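Spermidine N1-acetyltransferase (Vibrio cholerae O1 biovar El Tor, PDB 6DAU) probably transfers an acetyl group from acetyl-CoA to spermidine or spermine, as a polyamine N-acetyltransferase of the GNAT family. Local coordinates at residues C[69-74]-C[104-109]; C[73-78]-C[82-87]. The protein carries 2 engineered substitutions. All coordinates share one frame; numbering follows the deposited sequence.

The two contacts show how one strand serves both a helix packed on the sheet and a neighbouring strand. Both start on strand 67-77 and overlap at Leu-73 and Ile-74, of which only Leu-73 takes part in both: contact 1 sets the strand under helix 98-112, and contact 2 pairs its far part with strand 82-89, its neighbour in the mixed sheet. Along the chain the order is strand 67-77, hairpin turn, strand 82-89, helix 98-112. Their centres lie about 9 Å apart, and they touch directly: Ala-106 of contact 1 packs on Phe-85 of contact 2. Everything falls within the GNAT domain, so hairpin and helix together build one part of the acetyltransferase core.

Contact 1. Residues C[69-74]-C[104-109]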
loop_
_atom_site.group_PDB
_atom_site.type_symbol
_atom_site.label_atom_id
_atom_site.label_comp_id
_atom_site.label_asym_id
_atom_site.label_seq_id
_atom_site.Cartn_x
_atom_site.Cartn_y
_atom_site.Cartn_z
ATOM N N GLY C 69 5.650 37.137 15.086
ATOM C CA GLY C 69 4.357 36.490 15.211
ATOM C C GLY C 69 3.892 35.785 13.965
ATOM O O GLY C 69 4.693 35.478 13.076
ATOM N N LEU C 70 2.587 35.522 13.908
ATOM C CA LEU C 70 1.986 34.736 12.836
ATOM C C LEU C 70 0.700 35.405 12.300
ATOM O O LEU C 70 -0.123 35.881 13.092
ATOM C CB LEU C 70 1.674 33.352 13.375
ATOM C CG LEU C 70 0.957 32.335 12.472
ATOM C CD1 LEU C 70 1.913 31.857 11.386
ATOM C CD2 LEU C 70 0.452 31.172 13.316
ATOM N N VAL C 71 0.578 35.463 10.978
ATOM C CA VAL C 71 -0.664 35.844 10.303
ATOM C C VAL C 71 -1.226 34.576 9.646
ATOM O O VAL C 71 -0.502 33.873 8.920
ATOM C CB VAL C 71 -0.371 36.936 9.251
ATOM C CG1 VAL C 71 -1.522 37.093 8.293
ATOM C CG2 VAL C 71 -0.110 38.270 9.969
ATOM N N GLU C 72 -2.484 34.270 9.933
ATOM C CA GLU C 72 -3.147 33.042 9.489
ATOM C C GLU C 72 -4.436 33.406 8.743
ATOM O O GLU C 72 -5.274 34.123 9.290
ATOM C CB GLU C 72 -3.603 32.208 10.674
ATOM C CG GLU C 72 -2.628 31.341 11.388
ATOM C CD GLU C 72 -3.328 30.283 12.248
ATOM O OE1 GLU C 72 -2.680 29.258 12.526
ATOM O OE2 GLU C 72 -4.526 30.406 12.604
ATOM N N LEU C 73 -4.602 32.874 7.534
ATOM C CA LEU C 73 -5.898 32.860 6.886
ATOM C C LEU C 73 -6.363 31.419 6.826
ATOM O O LEU C 73 -5.631 30.543 6.345
ATOM C CB LEU C 73 -5.820 33.437 5.471
ATOM C CG LEU C 73 -5.308 34.879 5.254
ATOM C CD1 LEU C 73 -5.294 35.150 3.760
ATOM C CD2 LEU C 73 -6.195 35.874 5.970
ATOM N N ILE C 74 -7.550 31.157 7.365
ATOM C CA ILE C 74 -8.129 29.824 7.343
ATOM C C ILE C 74 -9.518 29.847 6.715
ATOM O O ILE C 74 -10.052 30.931 6.449
ATOM C CB ILE C 74 -8.127 29.169 8.750
ATOM C CG1 ILE C 74 -9.120 29.821 9.721
ATOM C CG2 ILE C 74 -6.692 29.139 9.330
ATOM C CD1 ILE C 74 -9.276 29.035 11.034
ATOM N N ASN C 104 -2.931 45.245 8.755
ATOM C CA ASN C 104 -2.937 45.890 7.429
ATOM C C ASN C 104 -2.184 45.088 6.364
ATOM O O ASN C 104 -2.647 44.996 5.245
ATOM C CB ASN C 104 -2.491 47.359 7.495
ATOM C CG ASN C 104 -3.564 48.253 8.152
ATOM O OD1 ASN C 104 -4.779 48.034 8.029
ATOM N ND2 ASN C 104 -3.114 49.254 8.900
ATOM N N ARG C 105 -1.047 44.495 6.717
ATOM C CA ARG C 105 -0.339 43.565 5.815
ATOM C C ARG C 105 -1.195 42.372 5.401
ATOM O O ARG C 105 -1.202 42.011 4.218
ATOM C CB ARG C 105 0.947 43.044 6.422
ATOM C CG ARG C 105 1.992 44.125 6.628
ATOM C CD ARG C 105 2.577 44.635 5.324
ATOM N NE ARG C 105 2.856 46.063 5.395
ATOM C CZ ARG C 105 3.908 46.586 6.017
ATOM N NH1 ARG C 105 4.073 47.920 6.014
ATOM N NH2 ARG C 105 4.856 45.824 6.578
ATOM N N ALA C 106 -1.924 41.802 6.359
ATOM C CA ALA C 106 -2.778 40.635 6.091
ATOM C C ALA C 106 -3.886 41.007 5.125
ATOM O O ALA C 106 -4.177 40.257 4.170
ATOM C CB ALA C 106 -3.382 40.111 7.367
ATOM N N LEU C 107 -4.479 42.183 5.360
ATOM C CA LEU C 107 -5.549 42.671 4.512
ATOM C C LEU C 107 -5.042 42.985 3.130
ATOM O O LEU C 107 -5.692 42.667 2.124
ATOM C CB LEU C 107 -6.238 43.883 5.143
ATOM C CG LEU C 107 -6.991 43.577 6.451
ATOM C CD1 LEU C 107 -7.712 44.811 6.937
ATOM C CD2 LEU C 107 -7.983 42.421 6.325
ATOM N N ASP C 108 -3.859 43.588 3.079
ATOM C CA ASP C 108 -3.218 43.891 1.823
ATOM C C ASP C 108 -3.026 42.631 0.963
ATOM O O ASP C 108 -3.361 42.619 -0.237
ATOM C CB ASP C 108 -1.885 44.554 2.026
ATOM C CG ASP C 108 -1.973 46.061 2.027
ATOM O OD1 ASP C 108 -2.402 46.633 1.014
ATOM O OD2 ASP C 108 -1.617 46.666 3.043
ATOM N N TYR C 109 -2.478 41.586 1.573
ATOM C CA TYR C 109 -2.255 40.381 0.848
ATOM C C TYR C 109 -3.611 39.749 0.430
ATOM O O TYR C 109 -3.778 39.370 -0.732
ATOM C CB TYR C 109 -1.406 39.439 1.692
ATOM C CG TYR C 109 -1.344 38.046 1.139
ATOM C CD1 TYR C 109 -0.396 37.673 0.173
ATOM C CD2 TYR C 109 -2.219 37.087 1.625
ATOM C CE1 TYR C 109 -0.327 36.360 -0.301
ATOM C CE2 TYR C 109 -2.167 35.771 1.174
ATOM C CZ TYR C 109 -1.232 35.428 0.212
ATOM O OH TYR C 109 -1.255 34.133 -0.204
#
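In Val-71, CG1 stands anti to the backbone N (chi1 165°), which points this methyl from strand 69-74 at the CB of Ala-106 on the helix. Tyr-109 has the same kind of first torsion, with CG anti to its own N (chi1 168°), and its ring leans out from the next helical turn toward Leu-73. These two pairs carry the whole contact, and both are apolar.

Val-71 CG1 meets Ala-106 CB at 3.7 Å, methyl against methyl. Since alanine presents a single carbon here, the backbones can come close, and the CA atoms of Val-71 and Ala-106 are 6.7 Å apart. Farther along the strand, Leu-73 sends CD1 to the rim of the Tyr-109 ring, near the ring plane, and touches CE2 at 4.1 Å; the two side chains run at a slant to one another. Leu-114 packs against both members of this pair, and Phe-58 meets the tyrosine ring edge-to-face. Val-71 and Leu-73 alternate with Glu-72, whose side chain leaves on the other side of the sheet and forms a salt bridge with Arg-57.

As in other GNAT enzymes, helix 98-112 probably follows directly on the loop that binds the pyrophosphate of acetyl-CoA. Between the segments no hydrogen bond forms, and only 145 Å² is buried, so the direct contact between these two segments rests on apolar packing, methyl to methyl and methyl to ring edge. Tyr-109 combines two roles: its carbon rim faces the core, while its hydroxyl hydrogen-bonds to Glu-37 of a second subunit, coupling this hydrophobic layer to the assembly.

Contact 2. Residues C[73-78]-C[82-87]; sequences LIEINY and SAEFQI
Ile-74 and Glu-84 form the central backbone pair of this antiparallel hairpin, bonded in both directions. Ile-74 N donates a hydrogen bond to Glu-84 O at 2.8 Å, and Glu-84 N donates one back to Ile-74 O at 2.9 Å. Beyond them the register slips by one residue: Asn-77 N binds Ser-82 O at 3.0 Å, whereas the return bond from Ser-82 N to Asn-77 O is longer and more bent (3.3 Å, 141°). The slip is a beta bulge, made where Glu-75 takes a left-handed backbone conformation and the strand turns a corner, so that Ala-83 faces both Glu-75 and Ile-76.

One water helps bridge this irregular place, donating to Glu-75 O at 2.7 Å and hydrogen-bonding to Ser-82 OG as well.

Apolar packing lies on one side of the hairpin. Leu-73 and Phe-85 are a non-hydrogen-bonded pair, with CD2 of the leucine lying against CB of the phenylalanine and near the plane of its ring at the edge. Ile-76 CG1 reaches Ala-83 CB at 3.8 Å.

Polar and mixed contacts occupy the face of Ile-74, Glu-84 and Gln-86. CG1 of Ile-74 sits between its backbone N and carbonyl carbon (chi1 70°), and the side chain runs alongside that of Glu-84; its CD1 ends 3.7 Å from Gln-86 NE2. That amide donates to Glu-84 OE2, approaching from above the carboxylate plane, and His-122 adds a weak bond to the same oxygen.

Strand 82-89 is flanked on its other edge by the parallel strand 118-124, linked to it by a beta-alpha-beta crossover through helix 98-112, while Phe-85 packs on that helix at Ile-103 and on Tyr-134 of helix 128-136.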
loop_
_atom_site.group_PDB
_atom_site.type_symbol
_atom_site.label_atom_id
_atom_site.label_comp_id
_atom_site.label_asym_id
_atom_site.label_seq_id
_atom_site.Cartn_x
_atom_site.Cartn_y
_atom_site.Cartn_z
ATOM N N LEU C 73 -4.602 32.874 7.534
ATOM C CA LEU C 73 -5.898 32.860 6.886
ATOM C C LEU C 73 -6.363 31.419 6.826
ATOM O O LEU C 73 -5.631 30.543 6.345
ATOM C CB LEU C 73 -5.820 33.437 5.471
ATOM C CG LEU C 73 -5.308 34.879 5.254
ATOM C CD1 LEU C 73 -5.294 35.150 3.760
ATOM C CD2 LEU C 73 -6.195 35.874 5.970
ATOM N N ILE C 74 -7.550 31.157 7.365
ATOM C CA ILE C 74 -8.129 29.824 7.343
ATOM C C ILE C 74 -9.518 29.847 6.715
ATOM O O ILE C 74 -10.052 30.931 6.449
ATOM C CB ILE C 74 -8.127 29.169 8.750
ATOM C CG1 ILE C 74 -9.120 29.821 9.721
ATOM C CG2 ILE C 74 -6.692 29.139 9.330
ATOM C CD1 ILE C 74 -9.276 29.035 11.034
ATOM N N GLU C 75 -10.082 28.663 6.439
ATOM C CA GLU C 75 -11.397 28.536 5.832
ATOM C C GLU C 75 -11.496 29.336 4.547
ATOM O O GLU C 75 -12.540 29.899 4.271
ATOM C CB GLU C 75 -12.497 29.031 6.819
ATOM C CG GLU C 75 -12.501 28.255 8.132
ATOM C CD GLU C 75 -13.616 27.234 8.128
ATOM O OE1 GLU C 75 -14.767 27.717 8.098
ATOM O OE2 GLU C 75 -13.419 25.979 8.156
ATOM N N ILE C 76 -10.412 29.389 3.776
ATOM C CA ILE C 76 -10.433 30.138 2.529
ATOM C C ILE C 76 -11.341 29.401 1.560
ATOM O O ILE C 76 -11.137 28.222 1.273
ATOM C CB ILE C 76 -9.034 30.322 1.900
ATOM C CG1 ILE C 76 -8.043 30.887 2.949
ATOM C CG2 ILE C 76 -9.146 31.223 0.670
ATOM C CD1 ILE C 76 -6.608 30.845 2.471
ATOM N N ASN C 77 -12.371 30.097 1.100
ATOM C CA ASN C 77 -13.283 29.527 0.133
ATOM C C ASN C 77 -13.172 30.368 -1.144
ATOM O O ASN C 77 -13.335 31.585 -1.106
ATOM C CB ASN C 77 -14.712 29.560 0.674
ATOM C CG ASN C 77 -15.699 28.985 -0.294
ATOM O OD1 ASN C 77 -15.901 29.503 -1.396
ATOM N ND2 ASN C 77 -16.284 27.875 0.087
ATOM N N TYR C 78 -12.914 29.706 -2.273
ATOM C CA TYR C 78 -12.567 30.401 -3.502
ATOM C C TYR C 78 -13.777 30.641 -4.391
ATOM O O TYR C 78 -13.621 31.161 -5.467
ATOM C CB TYR C 78 -11.403 29.728 -4.253
ATOM C CG TYR C 78 -10.085 29.751 -3.468
ATOM C CD1 TYR C 78 -9.217 30.853 -3.534
ATOM C CD2 TYR C 78 -9.719 28.662 -2.641
ATOM C CE1 TYR C 78 -8.021 30.879 -2.808
ATOM C CE2 TYR C 78 -8.508 28.667 -1.931
ATOM C CZ TYR C 78 -7.689 29.771 -2.003
ATOM O OH TYR C 78 -6.529 29.779 -1.246
ATOM N N SER C 82 -14.033 34.257 0.629
ATOM C CA SER C 82 -13.989 34.705 2.000
ATOM C C SER C 82 -12.951 33.888 2.766
ATOM O O SER C 82 -12.597 32.781 2.341
ATOM C CB SER C 82 -15.366 34.578 2.630
ATOM O OG SER C 82 -15.760 33.213 2.690
ATOM N N ALA C 83 -12.472 34.430 3.880
ATOM C CA ALA C 83 -11.509 33.747 4.739
ATOM C C ALA C 83 -11.598 34.309 6.154
ATOM O O ALA C 83 -11.957 35.482 6.345
ATOM C CB ALA C 83 -10.071 33.889 4.227
ATOM N N GLU C 84 -11.240 33.466 7.124
ATOM C CA GLU C 84 -11.094 33.872 8.496
ATOM C C GLU C 84 -9.636 34.202 8.783
ATOM O O GLU C 84 -8.725 33.444 8.416
ATOM C CB GLU C 84 -11.603 32.798 9.445
ATOM C CG GLU C 84 -11.417 33.173 10.923
ATOM C CD GLU C 84 -11.891 32.098 11.885
ATOM O OE1 GLU C 84 -12.618 31.161 11.470
ATOM O OE2 GLU C 84 -11.543 32.217 13.084
ATOM N N PHE C 85 -9.432 35.342 9.429
ATOM C CA PHE C 85 -8.108 35.858 9.723
ATOM C C PHE C 85 -7.837 35.725 11.232
ATOM O O PHE C 85 -8.735 35.925 12.070
ATOM C CB PHE C 85 -8.013 37.325 9.219
ATOM C CG PHE C 85 -6.985 38.151 9.906
ATOM C CD1 PHE C 85 -5.623 38.033 9.589
ATOM C CD2 PHE C 85 -7.362 39.055 10.889
ATOM C CE1 PHE C 85 -4.658 38.783 10.271
ATOM C CE2 PHE C 85 -6.405 39.813 11.586
ATOM C CZ PHE C 85 -5.057 39.689 11.277
ATOM N N GLN C 86 -6.610 35.363 11.574
ATOM C CA GLN C 86 -6.137 35.407 12.955
ATOM C C GLN C 86 -4.701 35.917 12.939
ATOM O O GLN C 86 -3.938 35.683 11.984
ATOM C CB GLN C 86 -6.169 34.021 13.592
ATOM C CG GLN C 86 -7.593 33.501 13.844
ATOM C CD GLN C 86 -7.704 31.976 13.982
ATOM O OE1 GLN C 86 -6.714 31.279 14.228
ATOM N NE2 GLN C 86 -8.935 31.448 13.825
ATOM N N ILE C 87 -4.331 36.594 14.017
ATOM C CA ILE C 87 -2.980 37.045 14.220
ATOM C C ILE C 87 -2.528 36.632 15.635
ATOM O O ILE C 87 -3.297 36.743 16.580
ATOM C CB ILE C 87 -2.881 38.550 13.955
ATOM C CG1 ILE C 87 -1.442 39.017 14.092
ATOM C CG2 ILE C 87 -3.812 39.340 14.869
ATOM C CD1 ILE C 87 -1.244 40.485 13.882
HETATM O O HOH W 1 -14.675 31.541 4.591
#